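Local coordinates for N-terminal acetyltransferase-like protein (Chaetomium thermophilum, PDB 5NNP), which probably serves as the TPR-built auxiliary subunit of an N-terminal acetyltransferase of the NatA type, supporting transfer of acetyl groups, at residues H82-G85 with I86-T90; H706-V709 with L710-A713. All coordinates share one frame; numbering follows the deposited sequence.

Interaction 1: H82-G85 with I86-T90; sequences HVYG and ILYRT
Ile86 reaches back one helical turn to His82: its CD1 methyl sits 4.0 Å from the centroid of the His82 ring, a CH-pi contact over one face, while its backbone N donates to His82 O. The imidazole lies close to the Ile86 branch because its CG is anti to the backbone N (chi1 -166°). Tyr101 of helix 94-107 meets the same histidine ring. Leu87 repeats the backbone step, N to Val83 O at 2.9 Å, and brings CD1 to 4.2 Å from Val83 CG1, an apolar pair facing helix 44-55; Leu87 also leans on Phe64 of helix 60-73. Tyr88 runs alongside Tyr84, both pointing the same way, and turns its edge to the Tyr84 face in a T-shaped stack, centroids 4.9 Å apart and planes at 67°. Tyr88 CE2 stands over that face toward its rim, 3.5 Å from Tyr84 CE2; Tyr84 OH and Tyr88 OH end 3.2 Å apart. Arg89 N bonds to Gly85 O, and Thr90 sets both its N and OG1 on Ile86 O, from opposite faces of that carbonyl. Ile86, Tyr88 and Arg89 touch helix 94-107, second to helix 78-90 in the predicted TPR (78-111), a motif of antiparallel helices.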
# COMPACT_ATOMS: atom_id res chain seq x y z
N HIS A 82 -14.11 19.35 26.14
CA HIS A 82 -13.95 17.92 25.86
C HIS A 82 -15.06 17.42 24.91
O HIS A 82 -14.76 16.77 23.91
CB HIS A 82 -13.96 17.13 27.17
CG HIS A 82 -13.50 15.72 27.03
ND1 HIS A 82 -13.62 14.79 28.05
CD2 HIS A 82 -12.91 15.06 26.01
CE1 HIS A 82 -13.13 13.63 27.66
NE2 HIS A 82 -12.69 13.76 26.42
N VAL A 83 -16.31 17.73 25.22
CA VAL A 83 -17.45 17.37 24.38
C VAL A 83 -17.30 17.90 22.95
O VAL A 83 -17.45 17.16 21.97
CB VAL A 83 -18.78 17.91 24.98
CG1 VAL A 83 -19.91 17.79 23.98
CG2 VAL A 83 -19.14 17.18 26.25
N TYR A 84 -17.01 19.19 22.86
CA TYR A 84 -16.79 19.86 21.59
C TYR A 84 -15.78 19.08 20.73
O TYR A 84 -15.98 18.87 19.54
CB TYR A 84 -16.32 21.30 21.85
CG TYR A 84 -16.55 22.30 20.73
CD1 TYR A 84 -17.79 22.41 20.10
CD2 TYR A 84 -15.54 23.19 20.35
CE1 TYR A 84 -18.01 23.34 19.09
CE2 TYR A 84 -15.75 24.12 19.33
CZ TYR A 84 -16.98 24.19 18.71
OH TYR A 84 -17.18 25.12 17.72
N GLY A 85 -14.70 18.64 21.37
CA GLY A 85 -13.68 17.84 20.71
C GLY A 85 -14.20 16.49 20.25
O GLY A 85 -13.97 16.09 19.10
N ILE A 86 -14.89 15.80 21.14
CA ILE A 86 -15.49 14.50 20.84
C ILE A 86 -16.39 14.56 19.61
O ILE A 86 -16.29 13.70 18.73
CB ILE A 86 -16.28 13.98 22.05
CG1 ILE A 86 -15.32 13.68 23.21
CG2 ILE A 86 -17.07 12.72 21.69
CD1 ILE A 86 -16.02 13.34 24.50
N LEU A 87 -17.24 15.57 19.53
CA LEU A 87 -18.08 15.77 18.35
C LEU A 87 -17.22 15.90 17.09
O LEU A 87 -17.41 15.15 16.13
CB LEU A 87 -18.95 17.01 18.54
CG LEU A 87 -19.87 16.99 19.76
CD1 LEU A 87 -20.73 18.24 19.86
CD2 LEU A 87 -20.74 15.75 19.73
N TYR A 88 -16.28 16.84 17.11
CA TYR A 88 -15.34 17.05 16.02
C TYR A 88 -14.61 15.79 15.61
O TYR A 88 -14.54 15.46 14.44
CB TYR A 88 -14.31 18.10 16.40
CG TYR A 88 -14.73 19.51 16.10
CD1 TYR A 88 -15.30 19.84 14.88
CD2 TYR A 88 -14.57 20.52 17.04
CE1 TYR A 88 -15.69 21.13 14.60
CE2 TYR A 88 -14.96 21.80 16.77
CZ TYR A 88 -15.52 22.11 15.55
OH TYR A 88 -15.91 23.41 15.27
N ARG A 89 -14.05 15.09 16.59
CA ARG A 89 -13.35 13.85 16.30
C ARG A 89 -14.28 12.84 15.65
O ARG A 89 -13.87 12.08 14.79
CB ARG A 89 -12.73 13.26 17.56
CG ARG A 89 -11.96 12.02 17.29
CD ARG A 89 -11.36 11.47 18.54
NE ARG A 89 -12.36 10.89 19.42
CZ ARG A 89 -12.07 10.27 20.55
NH1 ARG A 89 -10.81 10.17 20.94
NH2 ARG A 89 -13.04 9.75 21.30
N THR A 90 -15.54 12.84 16.08
CA THR A 90 -16.53 11.94 15.49
C THR A 90 -16.80 12.28 14.04
O THR A 90 -16.91 11.38 13.20
CB THR A 90 -17.87 11.99 16.24
OG1 THR A 90 -17.67 11.63 17.61
CG2 THR A 90 -18.83 11.00 15.63

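Interaction 2: H706-V709 with L710-A713; sequences HPKV and LEQA. Unlike the reference sequence in segment 706-709: Lys708 (reference Asn).
Gln712 lies across the turn that begins with Lys708, and its side chain runs past the Lys708 carbonyl before meeting the lysine chain. CB starts 3.5 Å from Lys708 O, the same oxygen that takes a nearly straight bond from Gln712 N (N-H...O angle 175°). CG, turned beside the backbone N with chi1 at -67°, comes to 3.3 Å from Lys708 O. From there the chain extends: CD and OE1 are each 3.8 Å from Lys708 O, and NE2 reaches the aliphatic part of the lysine, 4.1 Å from Lys708 CD. The amide nitrogen finds its polar partners on helix 673-685, donating to Glu681 OE2 and to Ile677 O. With an alanine at this position, the carboxylate of Glu681 and the Ile677 carbonyl would probably lose the amide donor they share, and a gap is likely to open beside the Lys708 chain.

All this takes place in the first turns of helix 707-723, which His706 caps from the N-cap position: its ND1 accepts from Lys708 N at 2.8 Å, the donor only 5° out of the ring plane, and Pro707 follows as the first helical residue. In this all-helical array the helix packs on helices 673-685 and 689-702, with Val709 set against Ala699 and Ala713 against Leu696. Lys708, bent at chi2, crosses over to Glu711 one turn on and closes a salt bridge, NZ to Glu711 OE1 at 2.7 Å, meeting that oxygen nearly in line with its C-O bond. A long, weak ion pair links NZ to Glu681 as well. On another side of the turn, Leu710 N donates to His706 O, and Leu710 CG lies 3.3 Å from His706 O.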
# COMPACT_ATOMS: atom_id res chain seq x y z
N HIS A 706 6.89 18.07 -25.28
CA HIS A 706 5.57 17.44 -25.25
C HIS A 706 4.56 18.32 -25.99
O HIS A 706 4.46 19.51 -25.72
CB HIS A 706 5.13 17.21 -23.81
CG HIS A 706 3.86 16.43 -23.68
ND1 HIS A 706 2.65 16.86 -24.20
CD2 HIS A 706 3.60 15.26 -23.05
CE1 HIS A 706 1.71 15.99 -23.91
NE2 HIS A 706 2.26 15.01 -23.21
N PRO A 707 3.80 17.72 -26.92
CA PRO A 707 2.88 18.47 -27.79
C PRO A 707 1.86 19.29 -27.00
O PRO A 707 1.53 20.40 -27.41
CB PRO A 707 2.18 17.37 -28.59
CG PRO A 707 3.12 16.20 -28.53
CD PRO A 707 3.75 16.27 -27.18
N LYS A 708 1.38 18.76 -25.88
CA LYS A 708 0.37 19.45 -25.09
C LYS A 708 0.96 20.65 -24.36
O LYS A 708 0.33 21.71 -24.29
CB LYS A 708 -0.28 18.49 -24.08
CG LYS A 708 -1.77 18.21 -24.32
CD LYS A 708 -2.60 19.50 -24.30
CE LYS A 708 -4.09 19.21 -24.48
NZ LYS A 708 -4.87 20.44 -24.81
N VAL A 709 2.17 20.51 -23.81
CA VAL A 709 2.77 21.61 -23.06
C VAL A 709 3.11 22.74 -24.02
O VAL A 709 3.14 23.91 -23.64
CB VAL A 709 4.05 21.18 -22.27
CG1 VAL A 709 3.77 19.95 -21.40
CG2 VAL A 709 5.19 20.89 -23.21
N LEU A 710 3.35 22.39 -25.28
CA LEU A 710 3.64 23.39 -26.31
C LEU A 710 2.38 24.15 -26.67
O LEU A 710 2.39 25.38 -26.82
CB LEU A 710 4.24 22.73 -27.55
CG LEU A 710 5.63 22.16 -27.34
CD1 LEU A 710 6.15 21.49 -28.61
CD2 LEU A 710 6.58 23.26 -26.86
N GLU A 711 1.29 23.40 -26.80
CA GLU A 711 -0.03 23.96 -27.08
C GLU A 711 -0.51 24.87 -25.95
O GLU A 711 -0.93 26.01 -26.19
CB GLU A 711 -1.02 22.82 -27.30
CG GLU A 711 -2.33 23.25 -27.92
CD GLU A 711 -3.32 22.11 -27.98
OE1 GLU A 711 -3.64 21.54 -26.91
OE2 GLU A 711 -3.76 21.79 -29.11
N GLN A 712 -0.45 24.37 -24.72
CA GLN A 712 -0.85 25.15 -23.55
C GLN A 712 0.05 26.37 -23.36
O GLN A 712 -0.42 27.43 -22.92
CB GLN A 712 -0.85 24.27 -22.30
CG GLN A 712 -1.92 23.18 -22.30
CD GLN A 712 -1.75 22.18 -21.16
OE1 GLN A 712 -0.65 22.00 -20.65
NE2 GLN A 712 -2.84 21.52 -20.77
N ALA A 713 1.33 26.24 -23.68
CA ALA A 713 2.26 27.37 -23.60
C ALA A 713 1.82 28.50 -24.53
O ALA A 713 1.78 29.67 -24.15
CB ALA A 713 3.68 26.92 -23.94

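How the interactions relate
Interactions 1 and 2 follow one another along the chain, the first in the N-terminal part of the helical array and the second near its C-terminal end. Their centres are 49 Å apart, and their nearest atoms about 38 Å, so they do not touch. Each is a local contact along or at the start of one helix, 78-90 or 707-723, but the means differ: i to i+4 ring and CH-pi contacts in residues 82-90, a capped helix start and an i to i+3 salt bridge in residues 706-713. Neither is touched by another protein chain of the assembly. Both are structural packing, and carboxymethyl coenzyme A, present in the crystal, is not among their partners.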